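Local coordinates for ESX-1 secretion system protein EccA1 (Mycobacterium tuberculosis, PDB 4F3V) that is the N-terminal, tetratricopeptide-repeat part of a cytoplasmic ATPase that may provide energy for exporting virulence factors through the ESX-1 type VII secretion system, at residues I87-Y91 with W139-V143; W151-I155 with V179-L184. All coordinates share one frame; numbering follows the deposited sequence.

Contact 1 of 2, residues I87-Y91 with W139-V143; sequences IGGLY and WMKAV
Loop 87-91, which follows strand 84-86 of a two-stranded antiparallel hairpin, docks on helix 134-147 through a buried contact that combines side-chain-to-backbone hydrogen bonds with apolar packing. Trp139 and Tyr91 each send a polar atom to a main-chain carbonyl of the other segment. The indole NE1 of Trp139 donates to Ile87 O at 2.9 Å, from above the carbonyl plane and with an N-H...O angle of 152°. In the reverse direction Tyr91 OH donates to Ala142 O at 2.7 Å, again from above the carbonyl plane. The two rings slide past each other, inclined by 55°, and meet where Tyr91 CD2 comes 3.4 Å from Trp139 CH2. Both segments belong to the tetratricopeptide-repeat N-terminal domain of EccA1, a largely helical fold in which this hairpin is a small patch of strand; the Trp139 side chain also touches Ala172 and Ala176 of helix 167-183. With CG anti to the backbone N (chi1 172°), the indole reaches toward the loop; Val143 CG2, one turn on, sits 3.5 Å above its plane, toward the rim. On the Ile87 side, the bent chain of Met140 brings SD to 3.8 Å from Ile87 CB. Gly89 CA lies 3.9 Å from Val143 CG1; its positive phi is one that glycine adopts easily. A water bridges the more exposed turn, accepting from Leu90 N and donating to Val143 O.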
ATOM      1  N   ILE A  87      -3.003   0.322  -0.642  1.00 17.89           N
ATOM      2  CA  ILE A  87      -2.075  -0.660  -1.234  1.00 17.99           C
ATOM      3  C   ILE A  87      -0.810  -0.027  -1.865  1.00 18.46           C
ATOM      4  O   ILE A  87       0.004  -0.726  -2.465  1.00 18.01           O
ATOM      5  CB  ILE A  87      -2.737  -1.585  -2.291  1.00 18.56           C
ATOM      6  CG1 ILE A  87      -3.249  -0.803  -3.510  1.00 19.73           C
ATOM      7  CG2 ILE A  87      -3.877  -2.428  -1.716  1.00 18.65           C
ATOM      8  CD1 ILE A  87      -3.402  -1.662  -4.767  1.00 19.89           C
ATOM      9  N   GLY A  88      -0.644   1.284  -1.719  1.00 18.77           N
ATOM     10  CA  GLY A  88       0.454   1.996  -2.383  1.00 19.33           C
ATOM     11  C   GLY A  88       1.819   1.903  -1.738  1.00 18.73           C
ATOM     12  O   GLY A  88       2.843   2.179  -2.394  1.00 18.24           O
ATOM     13  N   GLY A  89       1.849   1.540  -0.459  1.00 17.84           N
ATOM     14  CA  GLY A  89       3.104   1.528   0.284  1.00 18.23           C
ATOM     15  C   GLY A  89       3.837   2.867   0.212  1.00 19.17           C
ATOM     16  O   GLY A  89       3.205   3.937   0.182  1.00 19.79           O
ATOM     17  N   LEU A  90       5.165   2.805   0.155  1.00 18.56           N
ATOM     18  CA  LEU A  90       5.978   4.003   0.083  1.00 20.05           C
ATOM     19  C   LEU A  90       5.902   4.712  -1.287  1.00 20.30           C
ATOM     20  O   LEU A  90       6.406   5.823  -1.420  1.00 20.06           O
ATOM     21  CB  LEU A  90       7.446   3.667   0.399  1.00 19.75           C
ATOM     22  CG  LEU A  90       8.177   2.840  -0.672  1.00 19.33           C
ATOM     23  CD1 LEU A  90       8.947   3.760  -1.628  1.00 19.77           C
ATOM     24  CD2 LEU A  90       9.120   1.813  -0.024  1.00 19.15           C
ATOM     25  N   TYR A  91       5.315   4.054  -2.294  1.00 19.46           N
ATOM     26  CA  TYR A  91       5.399   4.523  -3.687  1.00 19.94           C
ATOM     27  C   TYR A  91       4.360   5.597  -3.997  1.00 21.31           C
ATOM     28  O   TYR A  91       4.606   6.495  -4.792  1.00 22.01           O
ATOM     29  CB  TYR A  91       5.261   3.347  -4.678  1.00 19.05           C
ATOM     30  CG  TYR A  91       6.259   2.227  -4.424  1.00 18.30           C
ATOM     31  CD1 TYR A  91       7.623   2.428  -4.571  1.00 18.28           C
ATOM     32  CD2 TYR A  91       5.837   0.984  -3.980  1.00 17.91           C
ATOM     33  CE1 TYR A  91       8.532   1.410  -4.326  1.00 17.71           C
ATOM     34  CE2 TYR A  91       6.742  -0.032  -3.716  1.00 17.11           C
ATOM     35  CZ  TYR A  91       8.072   0.181  -3.895  1.00 17.08           C
ATOM     36  OH  TYR A  91       8.932  -0.841  -3.631  1.00 16.77           O
ATOM     37  N   TRP A 139       2.776  -6.612  -7.337  1.00 17.82           N
ATOM     38  CA  TRP A 139       2.738  -5.239  -6.812  1.00 17.74           C
ATOM     39  C   TRP A 139       2.849  -5.232  -5.305  1.00 17.20           C
ATOM     40  O   TRP A 139       3.667  -4.478  -4.734  1.00 16.80           O
ATOM     41  CB  TRP A 139       1.483  -4.482  -7.267  1.00 17.68           C
ATOM     42  CG  TRP A 139       1.406  -3.160  -6.556  1.00 17.90           C
ATOM     43  CD1 TRP A 139       0.568  -2.807  -5.517  1.00 17.57           C
ATOM     44  CD2 TRP A 139       2.337  -2.027  -6.709  1.00 17.92           C
ATOM     45  NE1 TRP A 139       0.861  -1.531  -5.067  1.00 17.88           N
ATOM     46  CE2 TRP A 139       1.906  -1.014  -5.756  1.00 18.20           C
ATOM     47  CE3 TRP A 139       3.412  -1.749  -7.551  1.00 18.43           C
ATOM     48  CZ2 TRP A 139       2.548   0.209  -5.647  1.00 18.34           C
ATOM     49  CZ3 TRP A 139       4.038  -0.506  -7.441  1.00 18.80           C
ATOM     50  CH2 TRP A 139       3.622   0.440  -6.500  1.00 18.88           C
ATOM     51  N   MET A 140       2.050  -6.064  -4.625  1.00 16.84           N
ATOM     52  CA  MET A 140       2.130  -6.113  -3.157  1.00 16.62           C
ATOM     53  C   MET A 140       3.494  -6.589  -2.640  1.00 16.34           C
ATOM     54  O   MET A 140       3.991  -6.088  -1.631  1.00 15.77           O
ATOM     55  CB  MET A 140       1.030  -6.968  -2.549  1.00 16.92           C
ATOM     56  CG  MET A 140      -0.373  -6.452  -2.807  1.00 18.02           C
ATOM     57  SD  MET A 140      -0.614  -4.681  -2.555  1.00 20.53           S
ATOM     58  CE  MET A 140      -0.027  -4.385  -0.883  1.00 18.74           C
ATOM     59  N   LYS A 141       4.120  -7.522  -3.335  1.00 16.31           N
ATOM     60  CA  LYS A 141       5.477  -7.915  -2.966  1.00 16.95           C
ATOM     61  C   LYS A 141       6.468  -6.753  -3.092  1.00 16.39           C
ATOM     62  O   LYS A 141       7.341  -6.598  -2.254  1.00 16.58           O
ATOM     63  CB  LYS A 141       5.933  -9.135  -3.750  1.00 17.41           C
ATOM     64  CG  LYS A 141       5.199 -10.397  -3.330  1.00 18.01           C
ATOM     65  CD  LYS A 141       5.803 -11.634  -3.988  1.00 19.14           C
ATOM     66  CE  LYS A 141       5.134 -12.918  -3.524  1.00 20.08           C
ATOM     67  NZ  LYS A 141       5.891 -14.133  -4.000  1.00 20.60           N
ATOM     68  N   ALA A 142       6.314  -5.946  -4.136  1.00 15.99           N
ATOM     69  CA  ALA A 142       7.097  -4.736  -4.341  1.00 15.78           C
ATOM     70  C   ALA A 142       6.903  -3.764  -3.167  1.00 15.38           C
ATOM     71  O   ALA A 142       7.862  -3.148  -2.682  1.00 15.66           O
ATOM     72  CB  ALA A 142       6.717  -4.084  -5.671  1.00 16.06           C
ATOM     73  N   VAL A 143       5.674  -3.692  -2.660  1.00 14.76           N
ATOM     74  CA  VAL A 143       5.373  -2.909  -1.468  1.00 14.32           C
ATOM     75  C   VAL A 143       6.093  -3.458  -0.222  1.00 14.08           C
ATOM     76  O   VAL A 143       6.719  -2.708   0.514  1.00 13.99           O
ATOM     77  CB  VAL A 143       3.840  -2.806  -1.192  1.00 13.92           C
ATOM     78  CG1 VAL A 143       3.589  -2.294   0.209  1.00 13.55           C
ATOM     79  CG2 VAL A 143       3.133  -1.927  -2.238  1.00 14.01           C
TER
HETATM   80  O   HOH W   1       6.297   0.050   0.810  1.00 17.55           O

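Contact 2 of 2, residues W151-I155 with V179-L184; sequences WTDVI and VAAANL
Trp151 and Ala180 are the pair whose CA atoms lie nearest where helices 151-158 and 167-183 pack within the tetratricopeptide-repeat domain. The short segments 151-155 and 179-183 run roughly antiparallel, crossing at -150° with their axes 8.9 Å apart, and no hydrogen bond joins them. The tight part is the buried indole. Asn183 CB stands over its five-membered ring in a CH-pi contact, 3.4 Å from the centroid, while the amide beyond it lies stacked on the ring system with the planes only 5° apart. Trp151 CE3 meets Ala180 CA at 3.6 Å, and Val179 CG1 touches CZ3 farther along the six-membered ring. The methyl of Ala180 is directed into the interface, its CB 3.6 Å from Ile155 CG1. Around Thr152, Ile155 and Leu184, all partly exposed, the packing is looser. Here Ile155 and Leu184 reach toward each other tip to tip, CD1 to CD1 at 3.8 Å, and Thr152 CG2 approaches Leu184 CD1 only at 4.1 Å. Helix 259-263 borders this side, with Ile262 against both Thr152 and Leu184. What fixes the rotation of the stacked amide is a bond within its own helix: Asn183 ND2 donates to Val179 O at 2.9 Å from one face of the carbonyl plane, while Asn183 N reaches the same oxygen from the opposite face.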
ATOM      1  N   TRP A 151      15.783  -3.605  -2.416  1.00 17.08           N
ATOM      2  CA  TRP A 151      15.575  -2.993  -3.725  1.00 17.82           C
ATOM      3  C   TRP A 151      15.749  -3.934  -4.875  1.00 17.90           C
ATOM      4  O   TRP A 151      15.026  -3.820  -5.845  1.00 18.67           O
ATOM      5  CB  TRP A 151      16.464  -1.769  -3.895  1.00 17.76           C
ATOM      6  CG  TRP A 151      16.249  -0.794  -2.763  1.00 17.95           C
ATOM      7  CD1 TRP A 151      17.156  -0.415  -1.795  1.00 18.34           C
ATOM      8  CD2 TRP A 151      15.000  -0.102  -2.410  1.00 18.11           C
ATOM      9  NE1 TRP A 151      16.581   0.469  -0.905  1.00 18.71           N
ATOM     10  CE2 TRP A 151      15.292   0.699  -1.223  1.00 18.65           C
ATOM     11  CE3 TRP A 151      13.743  -0.023  -2.977  1.00 17.94           C
ATOM     12  CZ2 TRP A 151      14.330   1.505  -0.620  1.00 18.83           C
ATOM     13  CZ3 TRP A 151      12.780   0.768  -2.360  1.00 18.29           C
ATOM     14  CH2 TRP A 151      13.074   1.541  -1.212  1.00 18.52           C
ATOM     15  N   THR A 152      16.689  -4.863  -4.792  1.00 17.93           N
ATOM     16  CA  THR A 152      16.852  -5.836  -5.866  1.00 19.04           C
ATOM     17  C   THR A 152      15.629  -6.793  -5.947  1.00 18.64           C
ATOM     18  O   THR A 152      15.236  -7.183  -7.031  1.00 18.31           O
ATOM     19  CB  THR A 152      18.154  -6.630  -5.701  1.00 19.76           C
ATOM     20  OG1 THR A 152      18.225  -7.127  -4.355  1.00 20.92           O
ATOM     21  CG2 THR A 152      19.365  -5.717  -5.938  1.00 19.91           C
ATOM     22  N   ASP A 153      14.998  -7.104  -4.810  1.00 18.67           N
ATOM     23  CA  ASP A 153      13.788  -7.959  -4.817  1.00 18.79           C
ATOM     24  C   ASP A 153      12.595  -7.164  -5.402  1.00 18.21           C
ATOM     25  O   ASP A 153      11.765  -7.722  -6.140  1.00 17.78           O
ATOM     26  CB  ASP A 153      13.472  -8.466  -3.413  1.00 19.08           C
ATOM     27  CG  ASP A 153      14.529  -9.426  -2.879  1.00 21.24           C
ATOM     28  OD1 ASP A 153      14.947 -10.313  -3.646  1.00 22.68           O
ATOM     29  OD2 ASP A 153      14.919  -9.318  -1.687  1.00 21.26           O
ATOM     30  N   VAL A 154      12.536  -5.861  -5.114  1.00 17.54           N
ATOM     31  CA  VAL A 154      11.546  -4.998  -5.737  1.00 17.14           C
ATOM     32  C   VAL A 154      11.663  -5.098  -7.254  1.00 17.94           C
ATOM     33  O   VAL A 154      10.690  -5.389  -7.936  1.00 17.11           O
ATOM     34  CB  VAL A 154      11.680  -3.527  -5.287  1.00 17.87           C
ATOM     35  CG1 VAL A 154      10.849  -2.616  -6.198  1.00 17.71           C
ATOM     36  CG2 VAL A 154      11.255  -3.374  -3.817  1.00 16.68           C
ATOM     37  N   ILE A 155      12.861  -4.895  -7.774  1.00 18.96           N
ATOM     38  CA  ILE A 155      13.075  -4.932  -9.219  1.00 20.49           C
ATOM     39  C   ILE A 155      12.660  -6.305  -9.797  1.00 21.61           C
ATOM     40  O   ILE A 155      11.949  -6.369 -10.796  1.00 20.76           O
ATOM     41  CB  ILE A 155      14.526  -4.566  -9.584  1.00 21.13           C
ATOM     42  CG1 ILE A 155      14.769  -3.067  -9.272  1.00 21.64           C
ATOM     43  CG2 ILE A 155      14.839  -4.948 -11.040  1.00 21.88           C
ATOM     44  CD1 ILE A 155      16.206  -2.595  -9.338  1.00 21.04           C
ATOM     45  N   VAL A 179      12.335   4.037  -8.071  1.00 18.64           N
ATOM     46  CA  VAL A 179      12.730   4.209  -6.684  1.00 18.10           C
ATOM     47  C   VAL A 179      13.831   3.223  -6.280  1.00 19.07           C
ATOM     48  O   VAL A 179      14.825   3.613  -5.645  1.00 19.54           O
ATOM     49  CB  VAL A 179      11.510   4.138  -5.760  1.00 17.87           C
ATOM     50  CG1 VAL A 179      11.927   4.027  -4.302  1.00 18.09           C
ATOM     51  CG2 VAL A 179      10.615   5.380  -6.006  1.00 18.08           C
ATOM     52  N   ALA A 180      13.626   1.945  -6.607  1.00 19.06           N
ATOM     53  CA  ALA A 180      14.620   0.903  -6.345  1.00 19.83           C
ATOM     54  C   ALA A 180      15.963   1.257  -7.022  1.00 20.23           C
ATOM     55  O   ALA A 180      17.028   1.173  -6.401  1.00 21.20           O
ATOM     56  CB  ALA A 180      14.099  -0.474  -6.812  1.00 18.60           C
ATOM     57  N   ALA A 181      15.916   1.677  -8.290  1.00 20.56           N
ATOM     58  CA  ALA A 181      17.144   2.114  -9.004  1.00 20.59           C
ATOM     59  C   ALA A 181      17.871   3.256  -8.305  1.00 21.05           C
ATOM     60  O   ALA A 181      19.080   3.202  -8.105  1.00 21.66           O
ATOM     61  CB  ALA A 181      16.830   2.522 -10.427  1.00 20.67           C
ATOM     62  N   ALA A 182      17.124   4.273  -7.899  1.00 20.64           N
ATOM     63  CA  ALA A 182      17.693   5.412  -7.167  1.00 20.89           C
ATOM     64  C   ALA A 182      18.384   4.985  -5.872  1.00 21.70           C
ATOM     65  O   ALA A 182      19.502   5.428  -5.588  1.00 22.77           O
ATOM     66  CB  ALA A 182      16.612   6.437  -6.892  1.00 19.92           C
ATOM     67  N   ASN A 183      17.746   4.092  -5.124  1.00 21.45           N
ATOM     68  CA  ASN A 183      18.303   3.615  -3.873  1.00 22.24           C
ATOM     69  C   ASN A 183      19.547   2.733  -4.054  1.00 23.15           C
ATOM     70  O   ASN A 183      20.277   2.491  -3.097  1.00 23.93           O
ATOM     71  CB  ASN A 183      17.219   2.897  -3.063  1.00 22.04           C
ATOM     72  CG  ASN A 183      16.327   3.856  -2.290  1.00 21.92           C
ATOM     73  OD1 ASN A 183      16.734   4.379  -1.266  1.00 23.30           O
ATOM     74  ND2 ASN A 183      15.115   4.077  -2.767  1.00 20.71           N
ATOM     75  N   LEU A 184      19.740   2.225  -5.271  1.00 23.07           N
ATOM     76  CA  LEU A 184      20.925   1.476  -5.647  1.00 23.98           C
ATOM     77  C   LEU A 184      21.964   2.364  -6.382  1.00 25.46           C
ATOM     78  O   LEU A 184      22.930   1.854  -6.961  1.00 26.73           O
ATOM     79  CB  LEU A 184      20.533   0.282  -6.526  1.00 23.18           C
ATOM     80  CG  LEU A 184      19.696  -0.823  -5.855  1.00 22.53           C
ATOM     81  CD1 LEU A 184      19.027  -1.732  -6.887  1.00 21.37           C
ATOM     82  CD2 LEU A 184      20.546  -1.623  -4.862  1.00 23.53           C
TER

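Contacts 1 and 2 illustrate how helices that follow each other in the chain share neighbours in a helical repeat domain: helix 134-147 carries one half of contact 1, and the next helix, 151-158, one half of contact 2. Their centres lie 13 Å apart, yet they touch directly. Val154 CG2 comes 3.4 Å from Tyr91 OH and 3.6 Å from Ala142 O, bordering the hydrogen bond from Tyr91 to Ala142. Leu90 packs its CD1 4.0 Å from Val179 CG1 and its CD2 4.1 Å from Trp151 CH2. The centre of contact 1 is about 5 Å from the chain centre, that of contact 2 about 17 Å; a bound samarium ion lies about 10 Å from the position of Gly89.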